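Local coordinates for uncharacterized protein (PDB 4QB7) that is probably a component of the tip of fimbriae, the filamentous cell-surface appendages that mediate adhesion and biofilm formation, at residues V180-G183 / T184-I188; V252-D255 / Q256-T259; V294-V297 / T298-S301. All blocks are in the same frame, centred on the assembly; numbering follows the deposited sequence.

Contact 1. Residues V180-G183 / T184-I188; sequences VNLG and TDTKI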
# COMPACT_ATOMS: atom_id res chain seq x y z
N VAL A 180 -15.54 27.35 -8.26
CA VAL A 180 -15.94 28.23 -9.36
C VAL A 180 -14.75 28.48 -10.28
O VAL A 180 -13.59 28.33 -9.87
CB VAL A 180 -16.53 29.60 -8.85
CG1 VAL A 180 -17.82 29.40 -8.08
CG2 VAL A 180 -15.53 30.39 -8.03
N ASN A 181 -15.05 28.93 -11.51
CA ASN A 181 -14.05 29.34 -12.48
C ASN A 181 -13.46 30.64 -11.96
O ASN A 181 -14.20 31.57 -11.64
CB ASN A 181 -14.71 29.49 -13.85
CG ASN A 181 -13.77 29.77 -15.00
OD1 ASN A 181 -12.87 30.62 -14.95
ND2 ASN A 181 -14.05 29.12 -16.11
N LEU A 182 -12.13 30.70 -11.85
CA LEU A 182 -11.37 31.84 -11.32
C LEU A 182 -11.10 32.91 -12.35
O LEU A 182 -10.53 33.96 -12.02
CB LEU A 182 -10.03 31.34 -10.77
CG LEU A 182 -10.03 30.21 -9.74
CD1 LEU A 182 -8.61 29.86 -9.39
CD2 LEU A 182 -10.78 30.62 -8.46
N GLY A 183 -11.52 32.67 -13.58
CA GLY A 183 -11.29 33.64 -14.64
C GLY A 183 -9.86 33.59 -15.12
O GLY A 183 -9.20 32.57 -14.97
N THR A 184 -9.38 34.68 -15.71
CA THR A 184 -8.06 34.69 -16.31
C THR A 184 -6.98 35.27 -15.40
O THR A 184 -5.80 34.96 -15.58
CB THR A 184 -8.11 35.48 -17.64
OG1 THR A 184 -8.56 36.83 -17.42
CG2 THR A 184 -8.97 34.81 -18.70
N ASP A 185 -7.37 36.11 -14.43
CA ASP A 185 -6.47 36.87 -13.58
C ASP A 185 -6.21 36.30 -12.18
O ASP A 185 -5.52 36.96 -11.38
CB ASP A 185 -7.02 38.29 -13.46
CG ASP A 185 -6.62 39.19 -14.62
OD1 ASP A 185 -6.40 38.65 -15.76
OD2 ASP A 185 -6.52 40.44 -14.41
N THR A 186 -6.73 35.09 -11.88
CA THR A 186 -6.54 34.45 -10.58
C THR A 186 -6.21 32.98 -10.78
O THR A 186 -6.83 32.31 -11.64
CB THR A 186 -7.76 34.67 -9.68
OG1 THR A 186 -7.85 36.07 -9.39
CG2 THR A 186 -7.69 33.91 -8.37
N LYS A 187 -5.20 32.49 -10.00
CA LYS A 187 -4.79 31.08 -10.04
C LYS A 187 -4.58 30.58 -8.61
O LYS A 187 -4.40 31.38 -7.69
CB LYS A 187 -3.53 30.90 -10.92
CG LYS A 187 -3.80 31.30 -12.39
CD LYS A 187 -2.72 31.01 -13.36
CE LYS A 187 -3.08 31.46 -14.76
NZ LYS A 187 -4.23 30.70 -15.33
N ILE A 188 -4.73 29.27 -8.40
CA ILE A 188 -4.50 28.64 -7.09
C ILE A 188 -3.34 27.68 -7.25
O ILE A 188 -3.35 26.85 -8.18
CB ILE A 188 -5.73 27.92 -6.45
CG1 ILE A 188 -6.92 28.83 -6.29
CG2 ILE A 188 -5.37 27.28 -5.07
CD1 ILE A 188 -8.12 28.08 -5.79
O HOH W 1 -9.93 36.51 -12.95
O HOH W 2 -7.85 30.20 -14.04

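Contact 2. Residues V252-D255 / Q256-T259; sequences VSDD and QNAT. With SO4 (sulfate ion), chain B.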
# COMPACT_ATOMS: atom_id res chain seq x y z
N VAL A 252 -3.56 24.26 -9.45
CA VAL A 252 -4.82 23.54 -9.30
C VAL A 252 -6.04 24.41 -9.68
O VAL A 252 -7.14 24.13 -9.22
CB VAL A 252 -4.95 22.95 -7.86
CG1 VAL A 252 -3.85 21.96 -7.57
CG2 VAL A 252 -4.98 24.05 -6.81
N SER A 253 -5.88 25.41 -10.58
CA SER A 253 -6.91 26.41 -10.96
C SER A 253 -8.11 25.90 -11.79
O SER A 253 -9.12 26.61 -11.86
CB SER A 253 -6.27 27.56 -11.72
OG SER A 253 -5.10 28.00 -11.06
N ASP A 254 -8.03 24.70 -12.41
CA ASP A 254 -9.11 24.15 -13.24
C ASP A 254 -10.32 23.74 -12.38
O ASP A 254 -10.22 22.84 -11.56
CB ASP A 254 -8.58 22.94 -14.03
CG ASP A 254 -9.42 22.50 -15.23
OD1 ASP A 254 -10.64 22.86 -15.29
OD2 ASP A 254 -8.87 21.79 -16.10
N ASP A 255 -11.45 24.39 -12.59
CA ASP A 255 -12.68 24.13 -11.83
C ASP A 255 -13.48 22.95 -12.40
O ASP A 255 -14.36 22.40 -11.72
CB ASP A 255 -13.55 25.39 -11.81
CG ASP A 255 -14.09 25.77 -13.17
OD1 ASP A 255 -13.27 26.19 -14.04
OD2 ASP A 255 -15.33 25.65 -13.38
N GLN A 256 -13.18 22.59 -13.65
CA GLN A 256 -13.87 21.53 -14.39
C GLN A 256 -13.32 20.15 -14.05
O GLN A 256 -14.12 19.23 -13.83
CB GLN A 256 -13.83 21.79 -15.90
CG GLN A 256 -14.78 22.92 -16.36
CD GLN A 256 -16.24 22.64 -16.02
OE1 GLN A 256 -16.80 23.23 -15.09
NE2 GLN A 256 -16.86 21.71 -16.75
N ASN A 257 -11.98 20.00 -13.96
CA ASN A 257 -11.28 18.76 -13.61
C ASN A 257 -10.25 19.04 -12.55
O ASN A 257 -9.33 19.83 -12.78
CB ASN A 257 -10.59 18.12 -14.82
CG ASN A 257 -11.45 18.01 -16.04
OD1 ASN A 257 -12.37 17.19 -16.09
ND2 ASN A 257 -11.19 18.89 -17.03
N ALA A 258 -10.40 18.38 -11.38
CA ALA A 258 -9.49 18.50 -10.24
C ALA A 258 -8.11 18.08 -10.66
O ALA A 258 -7.97 17.10 -11.39
CB ALA A 258 -9.98 17.67 -9.08
N THR A 259 -7.09 18.84 -10.24
CA THR A 259 -5.68 18.62 -10.58
C THR A 259 -4.98 17.76 -9.53
O THR A 259 -5.04 18.08 -8.35
CB THR A 259 -5.02 19.98 -10.77
OG1 THR A 259 -5.69 20.61 -11.87
CG2 THR A 259 -3.52 19.88 -11.02
S SO4 B . -13.10 15.69 -10.59
O1 SO4 B . -13.39 15.49 -12.00
O2 SO4 B . -14.20 15.19 -9.74
O3 SO4 B . -11.86 14.97 -10.25
O4 SO4 B . -12.96 17.13 -10.41
O HOH W 3 -7.81 21.74 -10.62
O HOH W 4 -16.05 19.97 -11.32

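Contact 3. Residues V294-V297 / T298-S301; sequences VTKV and TDTS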
# COMPACT_ATOMS: atom_id res chain seq x y z
N VAL A 294 -3.31 33.54 -6.23
CA VAL A 294 -2.54 34.59 -6.90
C VAL A 294 -3.38 35.33 -7.89
O VAL A 294 -3.89 34.73 -8.82
CB VAL A 294 -1.30 33.94 -7.60
CG1 VAL A 294 -0.45 34.98 -8.33
CG2 VAL A 294 -0.47 33.16 -6.60
N THR A 295 -3.53 36.65 -7.69
CA THR A 295 -4.27 37.55 -8.56
C THR A 295 -3.29 38.49 -9.28
O THR A 295 -2.43 39.09 -8.64
CB THR A 295 -5.35 38.33 -7.79
OG1 THR A 295 -6.19 37.43 -7.07
CG2 THR A 295 -6.21 39.20 -8.69
N LYS A 296 -3.44 38.63 -10.61
CA LYS A 296 -2.61 39.49 -11.46
C LYS A 296 -2.78 40.97 -11.13
O LYS A 296 -3.90 41.44 -10.96
CB LYS A 296 -2.97 39.26 -12.94
CG LYS A 296 -2.23 40.13 -13.93
CD LYS A 296 -2.47 39.70 -15.35
CE LYS A 296 -1.81 40.63 -16.33
NZ LYS A 296 -1.83 40.07 -17.70
N VAL A 297 -1.65 41.69 -11.07
CA VAL A 297 -1.65 43.14 -10.92
C VAL A 297 -1.04 43.66 -12.23
O VAL A 297 -1.70 44.41 -12.95
CB VAL A 297 -0.97 43.65 -9.64
CG1 VAL A 297 -0.83 45.17 -9.67
CG2 VAL A 297 -1.77 43.22 -8.41
N THR A 298 0.17 43.19 -12.58
CA THR A 298 0.83 43.47 -13.85
C THR A 298 1.42 42.14 -14.31
O THR A 298 1.24 41.13 -13.64
CB THR A 298 1.87 44.62 -13.78
OG1 THR A 298 3.12 44.19 -13.24
CG2 THR A 298 1.37 45.84 -13.06
N ASP A 299 2.13 42.13 -15.45
CA ASP A 299 2.77 40.91 -15.97
C ASP A 299 3.90 40.43 -15.06
O ASP A 299 4.29 39.26 -15.15
CB ASP A 299 3.32 41.16 -17.38
CG ASP A 299 2.23 41.44 -18.40
OD1 ASP A 299 1.64 42.56 -18.35
OD2 ASP A 299 1.93 40.54 -19.21
N THR A 300 4.41 41.33 -14.20
CA THR A 300 5.55 41.11 -13.31
C THR A 300 5.21 41.32 -11.82
O THR A 300 6.10 41.23 -10.98
CB THR A 300 6.72 42.03 -13.71
OG1 THR A 300 6.26 43.38 -13.68
CG2 THR A 300 7.33 41.66 -15.07
N SER A 301 3.96 41.59 -11.49
CA SER A 301 3.58 41.79 -10.11
C SER A 301 2.19 41.21 -9.83
O SER A 301 1.37 41.06 -10.75
CB SER A 301 3.64 43.27 -9.74
OG SER A 301 2.58 43.99 -10.33
O HOH W 5 0.87 38.10 -18.22

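Contact 1. Residues V180-G183 / T184-I188
Leu182 folds back over Thr186 and Ile188 in a local surface contact. The chain turns here between strand 159-178 and strand 186-196. CD1 of Leu182 meets CG1 of Ile188 at 3.7 Å, and the two side chains cross at about a right angle. Leu182 has CG anti to its carbonyl carbon (chi1 -54°). The chain then runs on extended, which carries CD1 over the start of the strand to Ile188. Closer in, CB of Leu182 packs on the carbonyl O of Thr186 at 3.5 Å and lies near CB of Thr186. No direct hydrogen bond joins 180-183 to 184-188. Two waters do this work instead. One donates to Leu182 O (2.8 Å) and accepts from Asp185 N (3.0 Å), so it bridges the two sides of the turn. A second donates to Gly183 O at 2.9 Å and weakly to Thr186 O. The bend itself is begun by an Asx turn: OD1 of Asn181 accepts from Gly183 N at 2.8 Å, with the donor in the carbonyl plane and an N-H...O angle of 153°. Gly183 follows with a positive phi of 77°, and the chain swings round through Thr184 and Asp185 into the strand. OG1 of Thr184 donates to OD1 of Asp185 at 3.3 Å, coming from above the carboxylate plane. The strand is then taken into its sheet by backbone bonds of Asp185 with Lys296, Lys187 with Val294 and Ile188 with Val252. OG1 of Thr186 adds a hydrogen bond to OG1 of Thr295 on strand 286-296.

Contact 2. Residues V252-D255 / Q256-T259
The chain doubles back between Val252 and Thr259: 252-255 and 256-259 run 165° apart, and the CA atoms of these two residues lie 5.2 Å from each other. At this end the contact is apolar. CG1 of Val252 rests against CB of Thr259 at 3.9 Å, with CG2 of Thr259 nearly as close. At the bend the Asp254 carboxylate takes over. Its CG is anti to the backbone N (chi1 -162°), and this turns OD1 in under the following residues. OD1 accepts from Gln256 N at 3.0 Å, on the anti side and 35° out of the carboxylate plane. Asn257 N adds a weak bond to the same OD1, at 3.4 Å. One oxygen thus takes up two successive backbone N-H groups. A water lies 2.8 Å from Asp254 O, probably as donor, and is hydrogen-bonded to Thr259 OG1 at 2.7 Å, bridging the two arms. Another water donates to Asp255 O and Gln256 O. Beyond the bend, Ala258 N donates to O4 of a sulfate ion at 3.0 Å. Lys177 also binds this sulfate, which probably came from the crystallisation liquor. Thr259 pairs with Val176, and the loop passes from the sheet of strand 250-251 to the mixed sheet of strand 259-270. The link from Asp254 OD1 to the N-H two residues on is an Asx turn, here at the bend of a surface connection between these two strands.

Contact 3. Residues V294-V297 / T298-S301
Ser301 O accepts from two successive backbone N-H groups, Val297 N and Thr298 N, each at 3.1 Å. Both reach it from the same face of its carbonyl plane. The Val297 donor is tilted 31° from that plane. Such a double grip, two residues facing one, is a classic beta bulge, and it lies where strand 286-296 turns towards strand 301-313. A second, weak bond from Ser301 N to Thr298 O completes a tight hairpin end, with Asp299 and Thr300 at the tip. OG1 of Thr298 bonds twice within the tip. It accepts from Thr300 N at 3.3 Å, which makes an ST turn, and shares a hydrogen bond with Ser301 OG at 3.0 Å. A chi1 of 81° places OG1 between the backbone N and the carbonyl carbon, within reach of both Thr300 N and Ser301 OG. Lys296 runs alongside Asp299, both side chains pointing the same way. Its extended chain passes the Thr298 carbonyl, with CG 3.6 Å from Thr298 O. NZ stops 4.1 Å from OD2 of Asp299, beyond salt-bridge range. A water donates to this OD2 at 2.8 Å and accepts a weak bond from NZ, joining the two charges. A leucine in place of Lys296 would probably leave Asp299 without its nearby positive charge and this water without one of its bonds. The packing is light: CB of Val297 meets OG of Ser301 at 3.6 Å, and CG1 lies beside the same oxygen. Lys296 also touches Trp243 and Asp185, both in neighbouring loops.

Overall arrangement
All three are local surface contacts at turns, yet they differ in how they meet the fold. Contacts 1 and 2 each reach inward through one buried residue, Ile188 and Val252, whose backbones pair with each other. Contact 3 has no buried residue among those that touch. Contacts 1 and 3 share a sheet, in which strands 186-196 and 286-296 are neighbours. Contact 2 leads from that sheet to the larger mixed one. It does not touch contact 3, their nearest atoms being about 7 Å apart. Contact 1 relies on apolar packing and water, contact 2 on a carboxylate, and contact 3 mainly on backbone and hydroxyl bonds.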